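Local coordinates for protein tryptophan synthase alpha chain (Campylobacter jejuni, PDB 3THA) that probably cleaves indoleglycerol phosphate to indole and glyceraldehyde 3-phosphate, the alpha-subunit step of tryptophan synthesis, at residues B[27-35]-B[77-87]. Numbering follows the deposited sequence.
Sequences LQTSEAFLQ and SVFELLARIKT
Glu31 reaches across to Arg84 and forms a salt bridge. Its CG lies anti to the backbone N (chi1 -179°) and the chain stays extended, which carries the carboxylate over to Arg84, just past the end of the other helix. Arg84 grips side-on: NE is 2.8 Å and NH1 2.9 Å from Glu31 OE1. Both nitrogens share one oxygen, which lies in the guanidinium plane. The carboxylate plane is turned 39° from it. NE comes from the syn side, well out of the carboxylate plane; NH1 meets OE1 almost head-on. CA of Leu81 sits over one guanidinium face, 3.7 Å above the plane.

Next to the ion pair, Leu81 CD1 packs against Glu31 CB at 3.5 Å. Leu81 CD2 meets Leu27 CD1 at 3.7 Å and, more loosely, Leu34 CD1. Helix 27-35 follows strand 15-21, and helix 75-83, which comes after helix 60-70, leads into strand 90-94 of the TIM barrel. Segments 27-35 and 77-83 run side by side on its outside at 31°, their axes coming within 10.7 Å.

Further along, Leu34 CB rests on Ile85 CG1 at 3.7 Å, the two side chains crossing at about a right angle. The Gln35 amide makes two weak bonds to the turn after the helix: OE1 accepts from Lys86 N, and NE2 donates to Arg84 O. Inward, Leu34 also touches Leu45 of strand 44-48. Thr87 OG1 is held by Asp38, and Ser77 OG by Asp74 O.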
ATOM      1  N   LEU B  27      -3.717   4.801  20.992  1.00 58.21           N
ATOM      2  CA  LEU B  27      -2.652   3.980  21.484  1.00 57.27           C
ATOM      3  C   LEU B  27      -3.118   3.177  22.684  1.00 57.54           C
ATOM      4  O   LEU B  27      -2.770   2.006  22.840  1.00 57.27           O
ATOM      5  CB  LEU B  27      -1.457   4.857  21.861  1.00 57.29           C
ATOM      6  CG  LEU B  27      -0.110   4.107  21.941  1.00 59.62           C
ATOM      7  CD1 LEU B  27       0.172   3.247  20.669  1.00 57.17           C
ATOM      8  CD2 LEU B  27       1.069   5.094  22.241  1.00 60.56           C
ATOM      9  N   GLN B  28      -3.937   3.793  23.524  1.00 57.85           N
ATOM     10  CA  GLN B  28      -4.388   3.106  24.718  0.60 57.76           C
ATOM     11  C   GLN B  28      -5.209   1.852  24.390  1.00 57.58           C
ATOM     12  O   GLN B  28      -5.170   0.870  25.137  1.00 57.19           O
ATOM     13  CB  GLN B  28      -5.145   4.046  25.648  0.60 58.72           C
ATOM     14  CG  GLN B  28      -5.690   3.358  26.902  0.60 59.55           C
ATOM     15  CD  GLN B  28      -4.626   2.614  27.723  0.60 57.64           C
ATOM     16  OE1 GLN B  28      -3.525   3.126  27.946  0.60 58.29           O
ATOM     17  NE2 GLN B  28      -4.966   1.414  28.185  0.60 54.62           N
ATOM     18  N   THR B  29      -5.915   1.865  23.264  1.00 57.36           N
ATOM     19  CA  THR B  29      -6.700   0.689  22.833  1.00 57.59           C
ATOM     20  C   THR B  29      -5.789  -0.408  22.285  1.00 57.18           C
ATOM     21  O   THR B  29      -6.096  -1.601  22.406  1.00 58.39           O
ATOM     22  CB  THR B  29      -7.703   1.044  21.752  1.00 58.05           C
ATOM     23  OG1 THR B  29      -8.342   2.290  22.081  1.00 58.17           O
ATOM     24  CG2 THR B  29      -8.774  -0.107  21.561  1.00 58.08           C
ATOM     25  N   SER B  30      -4.692   0.022  21.660  1.00 55.50           N
ATOM     26  CA  SER B  30      -3.650  -0.882  21.164  1.00 54.35           C
ATOM     27  C   SER B  30      -2.965  -1.512  22.377  1.00 53.83           C
ATOM     28  O   SER B  30      -2.821  -2.721  22.433  1.00 53.46           O
ATOM     29  CB  SER B  30      -2.678  -0.154  20.203  1.00 52.45           C
ATOM     30  OG  SER B  30      -3.227  -0.048  18.879  1.00 52.72           O
ATOM     31  N   GLU B  31      -2.626  -0.698  23.375  1.00 54.33           N
ATOM     32  CA  GLU B  31      -2.098  -1.198  24.654  1.00 55.29           C
ATOM     33  C   GLU B  31      -3.032  -2.201  25.359  1.00 54.87           C
ATOM     34  O   GLU B  31      -2.634  -3.268  25.756  1.00 54.24           O
ATOM     35  CB  GLU B  31      -1.759  -0.039  25.604  1.00 56.55           C
ATOM     36  CG  GLU B  31      -1.164  -0.512  26.965  1.00 61.90           C
ATOM     37  CD  GLU B  31      -0.263   0.523  27.643  1.00 67.26           C
ATOM     38  OE1 GLU B  31       0.255   1.411  26.942  1.00 70.07           O
ATOM     39  OE2 GLU B  31      -0.068   0.454  28.879  1.00 72.08           O
ATOM     40  N   ALA B  32      -4.292  -1.865  25.496  1.00 55.98           N
ATOM     41  CA  ALA B  32      -5.175  -2.769  26.211  1.00 57.28           C
ATOM     42  C   ALA B  32      -5.365  -4.038  25.399  1.00 57.59           C
ATOM     43  O   ALA B  32      -5.445  -5.124  25.957  1.00 58.81           O
ATOM     44  CB  ALA B  32      -6.492  -2.100  26.549  1.00 57.57           C
ATOM     45  N   PHE B  33      -5.409  -3.897  24.077  1.00 57.82           N
ATOM     46  CA  PHE B  33      -5.416  -5.055  23.171  1.00 57.85           C
ATOM     47  C   PHE B  33      -4.250  -6.002  23.469  1.00 57.16           C
ATOM     48  O   PHE B  33      -4.451  -7.181  23.724  1.00 56.75           O
ATOM     49  CB  PHE B  33      -5.386  -4.631  21.675  1.00 56.96           C
ATOM     50  CG  PHE B  33      -5.416  -5.810  20.699  1.00 56.81           C
ATOM     51  CD1 PHE B  33      -6.405  -6.778  20.780  1.00 59.42           C
ATOM     52  CD2 PHE B  33      -4.477  -5.937  19.712  1.00 58.42           C
ATOM     53  CE1 PHE B  33      -6.435  -7.862  19.911  1.00 59.92           C
ATOM     54  CE2 PHE B  33      -4.511  -7.031  18.816  1.00 59.99           C
ATOM     55  CZ  PHE B  33      -5.483  -7.990  18.945  1.00 60.28           C
ATOM     56  N   LEU B  34      -3.035  -5.475  23.383  1.00 57.03           N
ATOM     57  CA  LEU B  34      -1.810  -6.277  23.555  1.00 57.41           C
ATOM     58  C   LEU B  34      -1.795  -7.009  24.888  1.00 58.95           C
ATOM     59  O   LEU B  34      -1.464  -8.175  24.962  1.00 59.25           O
ATOM     60  CB  LEU B  34      -0.564  -5.412  23.367  1.00 55.46           C
ATOM     61  CG  LEU B  34      -0.396  -5.015  21.871  1.00 56.93           C
ATOM     62  CD1 LEU B  34       0.683  -3.940  21.618  1.00 56.00           C
ATOM     63  CD2 LEU B  34      -0.129  -6.232  21.018  1.00 56.30           C
ATOM     64  N   GLN B  35      -2.207  -6.322  25.940  1.00 59.98           N
ATOM     65  CA  GLN B  35      -2.228  -6.942  27.224  1.00 62.12           C
ATOM     66  C   GLN B  35      -3.191  -8.114  27.259  1.00 62.65           C
ATOM     67  O   GLN B  35      -3.068  -8.976  28.127  1.00 64.35           O
ATOM     68  CB  GLN B  35      -2.591  -5.914  28.306  1.00 63.88           C
ATOM     69  CG  GLN B  35      -1.601  -4.763  28.418  1.00 67.39           C
ATOM     70  CD  GLN B  35      -0.296  -5.128  29.143  1.00 74.10           C
ATOM     71  OE1 GLN B  35       0.278  -6.217  28.971  1.00 77.05           O
ATOM     72  NE2 GLN B  35       0.189  -4.189  29.948  1.00 76.75           N
ATOM     73  N   SER B  77       6.947   5.841  20.083  1.00 64.71           N
ATOM     74  CA  SER B  77       5.938   5.592  21.094  1.00 64.10           C
ATOM     75  C   SER B  77       5.470   4.114  21.066  1.00 63.88           C
ATOM     76  O   SER B  77       5.134   3.551  22.124  1.00 64.75           O
ATOM     77  CB  SER B  77       4.797   6.593  21.000  1.00 64.12           C
ATOM     78  OG  SER B  77       3.963   6.341  19.895  1.00 61.06           O
ATOM     79  N   VAL B  78       5.511   3.491  19.882  1.00 62.25           N
ATOM     80  CA  VAL B  78       5.380   2.014  19.733  1.00 60.73           C
ATOM     81  C   VAL B  78       6.462   1.232  20.493  1.00 61.42           C
ATOM     82  O   VAL B  78       6.154   0.352  21.313  1.00 61.49           O
ATOM     83  CB  VAL B  78       5.359   1.584  18.254  1.00 59.70           C
ATOM     84  CG1 VAL B  78       5.493   0.056  18.102  1.00 58.47           C
ATOM     85  CG2 VAL B  78       4.084   2.100  17.569  1.00 57.66           C
ATOM     86  N   PHE B  79       7.729   1.544  20.227  1.00 61.76           N
ATOM     87  CA  PHE B  79       8.806   0.944  20.992  1.00 62.34           C
ATOM     88  C   PHE B  79       8.554   1.131  22.502  1.00 63.77           C
ATOM     89  O   PHE B  79       8.715   0.177  23.297  1.00 63.25           O
ATOM     90  CB  PHE B  79      10.149   1.523  20.575  1.00 62.64           C
ATOM     91  CG  PHE B  79      10.692   0.951  19.292  1.00 63.04           C
ATOM     92  CD1 PHE B  79      10.523  -0.416  18.978  1.00 62.33           C
ATOM     93  CD2 PHE B  79      11.425   1.761  18.415  1.00 62.46           C
ATOM     94  CE1 PHE B  79      11.069  -0.968  17.795  1.00 60.95           C
ATOM     95  CE2 PHE B  79      11.972   1.225  17.238  1.00 61.87           C
ATOM     96  CZ  PHE B  79      11.777  -0.153  16.929  1.00 61.91           C
ATOM     97  N   GLU B  80       8.137   2.344  22.890  1.00 64.09           N
ATOM     98  CA  GLU B  80       7.803   2.626  24.309  1.00 65.20           C
ATOM     99  C   GLU B  80       6.665   1.734  24.826  1.00 63.49           C
ATOM    100  O   GLU B  80       6.697   1.274  25.942  1.00 64.98           O
ATOM    101  CB  GLU B  80       7.445   4.099  24.523  1.00 66.30           C
ATOM    102  CG  GLU B  80       8.625   4.997  24.815  1.00 70.58           C
ATOM    103  CD  GLU B  80       8.192   6.446  25.048  1.00 76.99           C
ATOM    104  OE1 GLU B  80       8.373   7.270  24.107  1.00 77.10           O
ATOM    105  OE2 GLU B  80       7.641   6.749  26.152  1.00 78.62           O
ATOM    106  N   LEU B  81       5.685   1.487  23.976  1.00 60.96           N
ATOM    107  CA  LEU B  81       4.561   0.614  24.261  1.00 59.43           C
ATOM    108  C   LEU B  81       4.903  -0.866  24.377  1.00 59.12           C
ATOM    109  O   LEU B  81       4.426  -1.547  25.291  1.00 60.44           O
ATOM    110  CB  LEU B  81       3.531   0.783  23.149  1.00 58.33           C
ATOM    111  CG  LEU B  81       2.400  -0.221  23.086  1.00 56.61           C
ATOM    112  CD1 LEU B  81       1.525  -0.071  24.323  1.00 54.56           C
ATOM    113  CD2 LEU B  81       1.644   0.083  21.833  1.00 53.20           C
ATOM    114  N   LEU B  82       5.682  -1.364  23.430  1.00 57.78           N
ATOM    115  CA  LEU B  82       6.163  -2.744  23.468  1.00 57.92           C
ATOM    116  C   LEU B  82       6.898  -3.113  24.743  1.00 58.99           C
ATOM    117  O   LEU B  82       6.873  -4.263  25.137  1.00 59.10           O
ATOM    118  CB  LEU B  82       7.035  -3.045  22.264  1.00 56.72           C
ATOM    119  CG  LEU B  82       6.168  -3.153  21.028  1.00 56.67           C
ATOM    120  CD1 LEU B  82       7.056  -3.207  19.803  1.00 56.73           C
ATOM    121  CD2 LEU B  82       5.251  -4.398  21.141  1.00 55.78           C
ATOM    122  N   ALA B  83       7.499  -2.130  25.412  1.00 60.65           N
ATOM    123  CA  ALA B  83       8.289  -2.390  26.613  1.00 63.02           C
ATOM    124  C   ALA B  83       7.388  -2.546  27.813  1.00 65.14           C
ATOM    125  O   ALA B  83       7.780  -3.177  28.790  1.00 67.93           O
ATOM    126  CB  ALA B  83       9.263  -1.285  26.856  1.00 63.71           C
ATOM    127  N   ARG B  84       6.189  -1.970  27.760  1.00 64.85           N
ATOM    128  CA  ARG B  84       5.252  -2.171  28.857  1.00 66.33           C
ATOM    129  C   ARG B  84       4.280  -3.340  28.682  1.00 66.47           C
ATOM    130  O   ARG B  84       3.389  -3.518  29.485  1.00 67.81           O
ATOM    131  CB  ARG B  84       4.524  -0.883  29.280  1.00 66.48           C
ATOM    132  CG  ARG B  84       4.553   0.268  28.327  1.00 64.89           C
ATOM    133  CD  ARG B  84       3.748   1.447  28.901  1.00 65.93           C
ATOM    134  NE  ARG B  84       2.858   1.965  27.872  1.00 62.95           N
ATOM    135  CZ  ARG B  84       3.218   2.860  26.972  1.00 61.63           C
ATOM    136  NH1 ARG B  84       2.351   3.256  26.037  1.00 60.66           N
ATOM    137  NH2 ARG B  84       4.439   3.365  27.008  1.00 59.15           N
ATOM    138  N   ILE B  85       4.494  -4.154  27.658  1.00 65.80           N
ATOM    139  CA  ILE B  85       3.569  -5.220  27.297  1.00 65.59           C
ATOM    140  C   ILE B  85       4.128  -6.574  27.689  1.00 66.55           C
ATOM    141  O   ILE B  85       5.304  -6.860  27.438  1.00 66.20           O
ATOM    142  CB  ILE B  85       3.282  -5.151  25.749  1.00 64.42           C
ATOM    143  CG1 ILE B  85       2.186  -4.134  25.496  1.00 63.18           C
ATOM    144  CG2 ILE B  85       2.961  -6.528  25.107  1.00 63.82           C
ATOM    145  CD1 ILE B  85       1.303  -3.969  26.629  1.00 67.46           C
ATOM    146  N   LYS B  86       3.294  -7.408  28.293  1.00 67.55           N
ATOM    147  CA  LYS B  86       3.703  -8.781  28.485  1.00 69.35           C
ATOM    148  C   LYS B  86       2.755  -9.741  27.783  1.00 68.52           C
ATOM    149  O   LYS B  86       1.562  -9.796  28.074  1.00 68.84           O
ATOM    150  CB  LYS B  86       3.884  -9.131  29.978  1.00 72.67           C
ATOM    151  CG  LYS B  86       4.706 -10.466  30.263  1.00 77.18           C
ATOM    152  CD  LYS B  86       5.855 -10.744  29.227  1.00 81.56           C
ATOM    153  CE  LYS B  86       6.621 -12.072  29.527  1.00 86.68           C
ATOM    154  NZ  LYS B  86       7.510 -12.519  28.374  1.00 86.89           N
ATOM    155  N   THR B  87       3.299 -10.484  26.830  1.00 67.53           N
ATOM    156  CA  THR B  87       2.505 -11.513  26.156  1.00 67.26           C
ATOM    157  C   THR B  87       3.372 -12.714  25.854  1.00 67.51           C
ATOM    158  O   THR B  87       4.589 -12.600  25.840  1.00 67.03           O
ATOM    159  CB  THR B  87       1.877 -10.988  24.835  1.00 65.30           C
ATOM    160  OG1 THR B  87       1.052 -12.018  24.271  1.00 63.61           O
ATOM    161  CG2 THR B  87       2.971 -10.603  23.839  1.00 63.45           C
TER